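Uncharacterized protein (PDB 3OMD) is of unknown function; it carries a DUF5069 domain and is built of helices and loops without strands. Local coordinates at residues A[114-117]-A[118-122]; A[122-125]-A[126-129]; A[23-26]-A[27-31]. All blocks are in the same frame, centred on the assembly; numbering follows the deposited sequence. Where two conformers were deposited one is given.

Contact 1 (A[114-117]-A[118-122])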
ATOM      1  N   ASP A 114      14.334 -14.568   8.285  1.00 15.59           N
ATOM      2  CA  ASP A 114      13.944 -15.984   8.089  1.00 16.64           C
ATOM      3  C   ASP A 114      12.534 -16.096   7.509  1.00 16.58           C
ATOM      4  O   ASP A 114      12.293 -16.868   6.568  1.00 17.07           O
ATOM      5  CB  ASP A 114      14.054 -16.769   9.399  1.00 17.07           C
ATOM      6  CG  ASP A 114      15.481 -16.939   9.869  1.00 21.44           C
ATOM      7  OD1 ASP A 114      16.431 -16.766   9.065  1.00 23.58           O
ATOM      8  OD2 ASP A 114      15.639 -17.230  11.090  1.00 24.75           O
ATOM      9  N   TYR A 115      11.605 -15.313   8.050  1.00 15.01           N
ATOM     10  CA  TYR A 115      10.223 -15.328   7.568  1.00 14.95           C
ATOM     11  C   TYR A 115      10.160 -14.878   6.098  1.00 15.05           C
ATOM     12  O   TYR A 115       9.535 -15.555   5.251  1.00 14.47           O
ATOM     13  CB  TYR A 115       9.353 -14.447   8.487  1.00 14.86           C
ATOM     14  CG  TYR A 115       7.978 -14.192   7.957  1.00 13.94           C
ATOM     15  CD1 TYR A 115       7.179 -15.236   7.493  1.00 14.25           C
ATOM     16  CD2 TYR A 115       7.465 -12.883   7.920  1.00 16.26           C
ATOM     17  CE1 TYR A 115       5.883 -14.991   7.006  1.00 15.41           C
ATOM     18  CE2 TYR A 115       6.175 -12.647   7.457  1.00 16.95           C
ATOM     19  CZ  TYR A 115       5.402 -13.697   6.985  1.00 16.77           C
ATOM     20  OH  TYR A 115       4.131 -13.444   6.503  1.00 18.95           O
ATOM     21  N   PHE A 116      10.795 -13.730   5.808  1.00 15.12           N
ATOM     22  CA  PHE A 116      10.796 -13.195   4.427  1.00 14.17           C
ATOM     23  C   PHE A 116      11.281 -14.262   3.448  1.00 15.80           C
ATOM     24  O   PHE A 116      10.651 -14.523   2.404  1.00 15.97           O
ATOM     25  CB  PHE A 116      11.746 -11.984   4.383  1.00 13.77           C
ATOM     26  CG  PHE A 116      11.857 -11.323   3.033  1.00 14.10           C
ATOM     27  CD1 PHE A 116      11.124 -10.161   2.764  1.00 14.51           C
ATOM     28  CD2 PHE A 116      12.654 -11.856   2.046  1.00 16.78           C
ATOM     29  CE1 PHE A 116      11.224  -9.525   1.497  1.00 15.49           C
ATOM     30  CE2 PHE A 116      12.761 -11.235   0.787  1.00 17.58           C
ATOM     31  CZ  PHE A 116      12.022 -10.071   0.514  1.00 16.87           C
ATOM     32  N   ARG A 117      12.379 -14.912   3.797  1.00 15.63           N
ATOM     33  CA  ARG A 117      12.932 -15.899   2.861  1.00 17.17           C
ATOM     34  C   ARG A 117      12.044 -17.143   2.714  1.00 17.34           C
ATOM     35  O   ARG A 117      11.970 -17.712   1.629  1.00 18.97           O
ATOM     36  CB  ARG A 117      14.358 -16.267   3.245  1.00 18.50           C
ATOM     37  CG  ARG A 117      15.284 -15.038   3.030  1.00 20.27           C
ATOM     38  CD  ARG A 117      16.712 -15.409   3.373  1.00 23.50           C
ATOM     39  NE  ARG A 117      16.807 -15.665   4.799  1.00 23.90           N
ATOM     40  CZ  ARG A 117      17.879 -16.174   5.405  1.00 25.93           C
ATOM     41  NH1 ARG A 117      18.968 -16.488   4.699  1.00 26.51           N
ATOM     42  NH2 ARG A 117      17.863 -16.357   6.722  1.00 26.10           N
ATOM     43  N   SER A 118      11.356 -17.526   3.784  0.50 16.87           N
ATOM     44  CA  SER A 118      10.415 -18.645   3.714  0.50 17.91           C
ATOM     45  C   SER A 118       9.241 -18.327   2.778  0.50 18.26           C
ATOM     46  O   SER A 118       8.784 -19.195   2.021  0.50 19.19           O
ATOM     47  CB  SER A 118       9.910 -18.969   5.102  0.50 17.98           C
ATOM     48  OG  SER A 118       9.089 -20.103   5.044  0.50 17.64           O
ATOM     49  N   VAL A 119       8.738 -17.094   2.843  1.00 17.49           N
ATOM     50  CA  VAL A 119       7.656 -16.677   1.932  1.00 17.52           C
ATOM     51  C   VAL A 119       8.171 -16.673   0.505  1.00 18.86           C
ATOM     52  O   VAL A 119       7.553 -17.250  -0.396  1.00 19.47           O
ATOM     53  CB  VAL A 119       7.128 -15.271   2.292  1.00 16.80           C
ATOM     54  CG1 VAL A 119       6.084 -14.824   1.253  1.00 17.41           C
ATOM     55  CG2 VAL A 119       6.483 -15.326   3.671  1.00 18.62           C
ATOM     56  N   ARG A 120       9.309 -16.021   0.309  1.00 18.68           N
ATOM     57  CA  ARG A 120       9.826 -15.876  -1.042  1.00 20.47           C
ATOM     58  C   ARG A 120      10.146 -17.232  -1.652  1.00 22.65           C
ATOM     59  O   ARG A 120       9.899 -17.471  -2.837  1.00 23.95           O
ATOM     60  CB  ARG A 120      11.075 -15.053  -1.032  1.00 19.98           C
ATOM     61  CG  ARG A 120      11.484 -14.614  -2.442  1.00 23.70           C
ATOM     62  CD  ARG A 120      12.930 -14.238  -2.466  1.00 25.58           C
ATOM     63  NE  ARG A 120      13.819 -15.261  -1.899  1.00 25.95           N
ATOM     64  CZ  ARG A 120      14.964 -14.933  -1.304  1.00 25.34           C
ATOM     65  NH1 ARG A 120      15.325 -13.655  -1.222  1.00 25.68           N
ATOM     66  NH2 ARG A 120      15.728 -15.850  -0.754  1.00 26.50           N
ATOM     67  N   ASP A 121      10.724 -18.114  -0.856  1.00 22.56           N
ATOM     68  CA  ASP A 121      11.083 -19.429  -1.405  1.00 25.72           C
ATOM     69  C   ASP A 121       9.822 -20.235  -1.800  1.00 26.57           C
ATOM     70  O   ASP A 121       9.862 -21.050  -2.749  1.00 28.04           O
ATOM     71  CB  ASP A 121      11.991 -20.177  -0.428  1.00 27.38           C
ATOM     72  CG  ASP A 121      13.426 -19.573  -0.337  1.00 28.97           C
ATOM     73  OD1 ASP A 121      13.829 -18.648  -1.112  1.00 31.53           O
ATOM     74  OD2 ASP A 121      14.155 -20.018   0.579  1.00 33.35           O
ATOM     75  N   SER A 122       8.711 -20.022  -1.093  1.00 26.21           N
ATOM     76  CA  SER A 122       7.440 -20.688  -1.448  1.00 27.72           C
ATOM     77  C   SER A 122       6.844 -20.160  -2.743  1.00 27.50           C
ATOM     78  O   SER A 122       6.119 -20.876  -3.439  1.00 30.58           O
ATOM     79  CB  SER A 122       6.400 -20.613  -0.315  1.00 27.46           C
ATOM     80  OG  SER A 122       5.798 -19.301  -0.202  1.00 30.28           O
TER
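Tyr115 and Val119 make the closest apolar side-chain contact here, one turn apart on helix 110-123. Methyl CG2 of Val119 reaches the ring of Tyr115 at CE1, 3.4 Å away. With chi1 at 170° the tyrosine ring stands beside its carbonyl carbon and leans forward along the helix, towards this methyl. The same methyl also rests on Tyr115 O.

Phe116 and Arg120 form the second side-chain pair. Arg120 NH1 sits at the rim of the phenyl ring, near its plane and 4.1 Å from CE2. The ring and guanidinium planes are nearly perpendicular, at 88°, so this is no stack. NH1 is held by a hydrogen bond to Ile130 O in the following loop. On the other arm, NH2 packs 3.9 Å from Arg117 CG.

Two salt bridges lie along the helix. Arg117 NH2 meets Asp114 OD1 at 2.8 Å, in the guanidinium plane, but the hydrogen bond is bent and weak. Arg120 points NE and NH2 at Asp121 OD1 through two long, weak bonds of a salt bridge. Arg117 also makes a cation-pi contact with Trp113.

The backbone links Ser118, Val119, Arg120 and Asp121 each to the carbonyl four residues earlier. Ser122 OG gives a further bond of 2.7 Å to Val119 O.

Phe116, Val119 and Arg120 all touch Leu136, and the Phe116 ring meets Trp133 edge-to-face. This is an amphipathic alpha-helix, packed on helix 133-140 by one face, with the i to i+3 pair Asp114-Arg117 on its outer side.

Contact 2 (A[122-125]-A[126-129])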
ATOM      1  N   SER A 122       8.711 -20.022  -1.093  1.00 26.21           N
ATOM      2  CA  SER A 122       7.440 -20.688  -1.448  1.00 27.72           C
ATOM      3  C   SER A 122       6.844 -20.160  -2.743  1.00 27.50           C
ATOM      4  O   SER A 122       6.119 -20.876  -3.439  1.00 30.58           O
ATOM      5  CB  SER A 122       6.400 -20.613  -0.315  1.00 27.46           C
ATOM      6  OG  SER A 122       5.798 -19.301  -0.202  1.00 30.28           O
ATOM      7  N   LEU A 123       7.162 -18.924  -3.094  1.00 25.97           N
ATOM      8  CA  LEU A 123       6.594 -18.297  -4.292  1.00 26.10           C
ATOM      9  C   LEU A 123       7.499 -18.455  -5.487  1.00 27.40           C
ATOM     10  O   LEU A 123       7.020 -18.731  -6.592  1.00 28.96           O
ATOM     11  CB  LEU A 123       6.354 -16.795  -4.046  1.00 25.25           C
ATOM     12  CG  LEU A 123       5.280 -16.381  -3.035  1.00 25.14           C
ATOM     13  CD1 LEU A 123       5.456 -14.913  -2.682  1.00 24.86           C
ATOM     14  CD2 LEU A 123       3.888 -16.624  -3.549  1.00 29.61           C
ATOM     15  N   ALA A 124       8.802 -18.255  -5.284  1.00 26.23           N
ATOM     16  CA  ALA A 124       9.742 -18.247  -6.404  1.00 27.80           C
ATOM     17  C   ALA A 124      11.151 -18.517  -5.886  1.00 27.98           C
ATOM     18  O   ALA A 124      11.931 -17.579  -5.635  1.00 26.52           O
ATOM     19  CB  ALA A 124       9.665 -16.953  -7.164  1.00 27.94           C
ATOM     20  N   PRO A 125      11.531 -19.779  -5.676  0.50 28.96           N
ATOM     21  CA  PRO A 125      12.769 -19.882  -4.879  0.50 28.86           C
ATOM     22  C   PRO A 125      14.080 -19.467  -5.578  0.50 29.26           C
ATOM     23  O   PRO A 125      15.108 -19.335  -4.922  0.50 29.65           O
ATOM     24  CB  PRO A 125      12.815 -21.368  -4.504  0.50 29.73           C
ATOM     25  CG  PRO A 125      11.976 -22.055  -5.529  0.50 30.73           C
ATOM     26  CD  PRO A 125      10.873 -21.080  -5.861  0.50 30.14           C
ATOM     27  N   GLY A 126      14.037 -19.263  -6.892  0.50 29.66           N
ATOM     28  CA  GLY A 126      15.229 -18.871  -7.641  0.50 30.29           C
ATOM     29  C   GLY A 126      15.480 -17.371  -7.572  0.50 29.60           C
ATOM     30  O   GLY A 126      16.400 -16.854  -8.214  0.50 30.25           O
ATOM     31  N   ARG A 127      14.690 -16.669  -6.758  1.00 28.86           N
ATOM     32  CA  ARG A 127      14.642 -15.195  -6.866  1.00 27.52           C
ATOM     33  C   ARG A 127      15.362 -14.528  -5.673  1.00 26.45           C
ATOM     34  O   ARG A 127      14.763 -13.759  -4.920  1.00 24.86           O
ATOM     35  CB  ARG A 127      13.200 -14.697  -6.981  1.00 27.18           C
ATOM     36  CG  ARG A 127      12.554 -14.924  -8.372  1.00 30.73           C
ATOM     37  CD  ARG A 127      13.380 -14.436  -9.565  1.00 33.95           C
ATOM     38  NE  ARG A 127      13.676 -13.002  -9.529  1.00 34.20           N
ATOM     39  CZ  ARG A 127      12.857 -12.044  -9.941  1.00 33.70           C
ATOM     40  NH1 ARG A 127      11.663 -12.337 -10.445  1.00 34.49           N
ATOM     41  NH2 ARG A 127      13.241 -10.777  -9.844  1.00 33.83           N
ATOM     42  N   THR A 128      16.652 -14.823  -5.524  1.00 27.55           N
ATOM     43  CA  THR A 128      17.421 -14.374  -4.355  1.00 27.89           C
ATOM     44  C   THR A 128      17.728 -12.873  -4.469  1.00 27.36           C
ATOM     45  O   THR A 128      18.208 -12.238  -3.523  1.00 28.47           O
ATOM     46  CB  THR A 128      18.740 -15.158  -4.211  1.00 29.80           C
ATOM     47  OG1 THR A 128      19.446 -15.105  -5.455  1.00 33.18           O
ATOM     48  CG2 THR A 128      18.466 -16.611  -3.831  1.00 31.26           C
ATOM     49  N   ASP A 129      17.407 -12.308  -5.620  1.00 26.75           N
ATOM     50  CA  ASP A 129      17.540 -10.866  -5.848  1.00 26.58           C
ATOM     51  C   ASP A 129      16.407 -10.065  -5.223  1.00 25.14           C
ATOM     52  O   ASP A 129      16.484  -8.833  -5.149  1.00 26.26           O
ATOM     53  CB  ASP A 129      17.595 -10.586  -7.345  1.00 28.19           C
ATOM     54  CG  ASP A 129      16.345 -11.054  -8.077  1.00 28.72           C
ATOM     55  OD1 ASP A 129      16.036 -12.265  -8.051  1.00 31.28           O
ATOM     56  OD2 ASP A 129      15.667 -10.205  -8.679  1.00 33.20           O
TER
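Arg127 meets Ala124 with a folded side chain. Its chi1 of -75° puts CG opposite the carbonyl carbon and against the methyl of Ala124. Two further bends, at chi2 and chi3, then carry the guanidinium to Asp129. The backbone motif is a type I beta turn from Ala124 to Arg127. It follows directly on helix 110-123, and Ala124 is the first residue to leave helical backbone angles.

One hydrogen bond closes the turn. Arg127 N donates to Ala124 O over 3.1 Å. The bond is moderately bent, and the donor stands above the carbonyl plane. Pro125 and Gly126 fill the two corner positions. The proline ring has no N-H to offer, and its phi of -72° suits the first corner of such a turn.

Side-chain packing across the turn is slight. Ala124 CB touches Arg127 CG at 3.7 Å, and Arg127 CB lies 3.4 Å from Ala124 O. Ala124 also touches Leu139, while Leu123 packs on Leu136, Leu139 and Glu140. The turn therefore leaves the helix beside helix 133-140.

The polar end of Arg127 has two acidic partners. NH1 forms a salt bridge with the terminal carboxylate of Val145. The NE side of the guanidinium is taken by Asp129. Without this guanidinium, as with an alanine here, the Asp129 carboxylate and the chain terminus would probably lose the cation they share.

The grip on Asp129 is side-on and nearly flat. Arg127 NE binds Asp129 OD1 at 2.9 Å and NH2 binds OD2 at 2.8 Å. Each carboxylate oxygen uses its syn lone pair, and the NH2 bond is almost straight at 176°.

Contact 3 (A[23-26]-A[27-31])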
HETATM    1  N   MSE A  23       3.284   9.324  -5.544  1.00 12.54           N
HETATM    2  CA  MSE A  23       3.504   8.591  -4.268  1.00 14.02           C
HETATM    3  C   MSE A  23       3.269   7.090  -4.422  1.00 12.06           C
HETATM    4  O   MSE A  23       2.271   6.652  -5.001  1.00 11.95           O
HETATM    5  CB  MSE A  23       2.602   9.065  -3.140  1.00 15.51           C
HETATM    6  CG  MSE A  23       1.931  10.324  -3.294  1.00 27.07           C
HETATM    7 SE   MSE A  23       1.032  10.413  -1.616  1.00 57.52          SE
HETATM    8  CE  MSE A  23       2.093   8.997  -0.773  1.00 51.89           C
ATOM      9  N   ASP A  24       4.169   6.314  -3.823  1.00 11.90           N
ATOM     10  CA  ASP A  24       3.949   4.860  -3.605  1.00 10.54           C
ATOM     11  C   ASP A  24       2.857   4.691  -2.535  1.00 10.72           C
ATOM     12  O   ASP A  24       2.489   5.639  -1.821  1.00 11.49           O
ATOM     13  CB  ASP A  24       5.225   4.250  -3.017  1.00 10.59           C
ATOM     14  CG  ASP A  24       6.341   4.139  -3.997  1.00 11.30           C
ATOM     15  OD1 ASP A  24       6.146   4.265  -5.240  1.00 13.09           O
ATOM     16  OD2 ASP A  24       7.512   3.902  -3.550  1.00 11.68           O
ATOM     17  N   HIS A  25       2.353   3.462  -2.446  1.00 10.54           N
ATOM     18  CA  HIS A  25       1.357   2.997  -1.465  1.00 10.17           C
ATOM     19  C   HIS A  25      -0.045   3.577  -1.629  1.00  9.79           C
ATOM     20  O   HIS A  25      -1.024   2.917  -1.246  1.00 10.65           O
ATOM     21  CB  HIS A  25       1.816   3.205   0.003  1.00 10.39           C
ATOM     22  CG  HIS A  25       1.176   2.229   0.932  1.00 10.85           C
ATOM     23  ND1 HIS A  25       1.427   0.876   0.842  1.00 11.15           N
ATOM     24  CD2 HIS A  25       0.204   2.378   1.875  1.00 12.50           C
ATOM     25  CE1 HIS A  25       0.668   0.240   1.718  1.00 11.75           C
ATOM     26  NE2 HIS A  25      -0.082   1.127   2.355  1.00 12.58           N
ATOM     27  N   LEU A  26      -0.159   4.807  -2.163  1.00 10.09           N
ATOM     28  CA  LEU A  26      -1.480   5.496  -2.155  1.00 10.62           C
ATOM     29  C   LEU A  26      -2.553   4.690  -2.922  1.00 11.34           C
ATOM     30  O   LEU A  26      -3.670   4.477  -2.402  1.00 11.43           O
ATOM     31  CB  LEU A  26      -1.324   6.921  -2.699  1.00 11.58           C
ATOM     32  CG  LEU A  26      -2.653   7.684  -2.829  1.00 11.19           C
ATOM     33  CD1 LEU A  26      -3.444   7.736  -1.514  1.00 12.40           C
ATOM     34  CD2 LEU A  26      -2.339   9.117  -3.371  1.00 13.08           C
ATOM     35  N   LYS A  27      -2.249   4.225  -4.146  1.00 11.29           N
ATOM     36  CA  LYS A  27      -3.276   3.416  -4.865  1.00 11.43           C
ATOM     37  C   LYS A  27      -3.639   2.170  -4.048  1.00 11.62           C
ATOM     38  O   LYS A  27      -4.811   1.798  -3.975  1.00 12.45           O
ATOM     39  CB  LYS A  27      -2.754   2.991  -6.238  1.00 11.86           C
ATOM     40  CG  LYS A  27      -2.743   4.150  -7.259  1.00 12.35           C
ATOM     41  CD  LYS A  27      -2.409   3.600  -8.636  1.00 13.47           C
ATOM     42  CE  LYS A  27      -2.425   4.719  -9.672  1.00 14.78           C
ATOM     43  NZ  LYS A  27      -2.178   4.171 -11.061  1.00 17.06           N
ATOM     44  N   ARG A  28      -2.609   1.497  -3.505  1.00 10.79           N
ATOM     45  CA  ARG A  28      -2.812   0.255  -2.782  1.00 10.62           C
ATOM     46  C   ARG A  28      -3.720   0.481  -1.561  1.00 11.33           C
ATOM     47  O   ARG A  28      -4.639  -0.309  -1.291  1.00 12.29           O
ATOM     48  CB  ARG A  28      -1.444  -0.278  -2.330  1.00 11.43           C
ATOM     49  CG  ARG A  28      -1.525  -1.645  -1.609  1.00 12.45           C
ATOM     50  CD  ARG A  28      -0.129  -2.175  -1.445  1.00 11.86           C
ATOM     51  NE  ARG A  28      -0.136  -3.546  -0.927  1.00 11.89           N
ATOM     52  CZ  ARG A  28      -0.287  -4.631  -1.684  1.00 12.16           C
ATOM     53  NH1 ARG A  28      -0.391  -4.528  -3.008  1.00 12.20           N
ATOM     54  NH2 ARG A  28      -0.289  -5.838  -1.104  1.00 12.49           N
ATOM     55  N   VAL A  29      -3.451   1.545  -0.809  1.00 10.68           N
ATOM     56  CA  VAL A  29      -4.267   1.802   0.371  1.00 11.64           C
ATOM     57  C   VAL A  29      -5.641   2.367   0.042  1.00 11.83           C
ATOM     58  O   VAL A  29      -6.565   2.164   0.832  1.00 12.55           O
ATOM     59  CB  VAL A  29      -3.477   2.643   1.420  1.00 10.77           C
ATOM     60  CG1 VAL A  29      -3.386   4.133   1.038  1.00 11.79           C
ATOM     61  CG2 VAL A  29      -4.095   2.485   2.792  1.00 13.15           C
ATOM     62  N   ILE A  30      -5.780   3.093  -1.073  1.00 11.37           N
ATOM     63  CA  ILE A  30      -7.148   3.355  -1.566  1.00 12.02           C
ATOM     64  C   ILE A  30      -7.934   2.051  -1.700  1.00 12.37           C
ATOM     65  O   ILE A  30      -9.072   1.931  -1.218  1.00 12.83           O
ATOM     66  CB  ILE A  30      -7.106   4.145  -2.886  1.00 12.05           C
ATOM     67  CG1 ILE A  30      -6.636   5.588  -2.598  1.00 12.16           C
ATOM     68  CG2 ILE A  30      -8.505   4.161  -3.593  1.00 14.24           C
ATOM     69  CD1 ILE A  30      -6.264   6.337  -3.946  1.00 13.64           C
ATOM     70  N   ASP A  31      -7.315   1.070  -2.348  1.00 12.76           N
ATOM     71  CA  ASP A  31      -8.021  -0.194  -2.589  1.00 12.97           C
ATOM     72  C   ASP A  31      -8.346  -0.887  -1.278  1.00 13.16           C
ATOM     73  O   ASP A  31      -9.446  -1.407  -1.103  1.00 13.22           O
ATOM     74  CB  ASP A  31      -7.161  -1.109  -3.449  1.00 13.04           C
ATOM     75  CG  ASP A  31      -6.995  -0.600  -4.871  1.00 14.25           C
ATOM     76  OD1 ASP A  31      -7.737   0.316  -5.316  1.00 16.18           O
ATOM     77  OD2 ASP A  31      -6.088  -1.110  -5.585  1.00 15.23           O
TER
HETATM   78  O   HOH W   1       0.376   4.580  -5.268  1.00 12.96           O
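Leu26 meets Ile30 at the start of helix 26-38. Its CD1 lies 4.0 Å from Ile30 CD1, and the two branched side chains cross at a slant. Leu26 CD1 has a looser contact with Val29 CG1. The backbone also joins Leu26 to Ile30: Ile30 N donates to Leu26 O at 2.9 Å.

His25 holds the N-cap position, just ahead of the helix. Its CG is anti to the backbone N (chi1 -154°), which swings the imidazole over to the first turn. CD2 of the ring lies 3.7 Å from Val29 CB, and Arg28 CD approaches CE1 at 4.1 Å. Both ring nitrogens are bonded: ND1 with Tyr102 OH and NE2 with Asp51 OD1. These two partners probably hold the buried ring in its rotation. The cap residue's carbonyl O accepts Val29 N at 2.8 Å in a nearly straight bond.

Val29 completes the group, with CG1 in the crowded position between its backbone N and carbonyl carbon. There CG1 sits against both Leu26 O and His25 O. A water links Met23 O to Lys27 N and so satisfies an N-H of the first turn.

This turn is buried among several helices. Leu26, Val29 and Ile30 all touch Phe65 of helix 62-69. Leu26 and Ile30 also reach helix 75-85, while Val29 packs on helix 50-58.

Contact 3 comes first along the chain, with its centre about 5 Å from the centre of the chain. Contacts 1 and 2 follow much later and lie far from that centre. They are neighbours: their centres are about 8 Å apart and they share Ser122. They also touch, with Arg120 CD 3.1 Å from Arg127 O. Contact 3 is about 24 and 25 Å from them, centre to centre. All three fall within the DUF5069 sequence family. Contact 3 thus belongs to the buried start of a central helix, 26-38. Contacts 1 and 2 form the end of a peripheral helix, 110-123, and the turn that leads the chain towards helix 133-140.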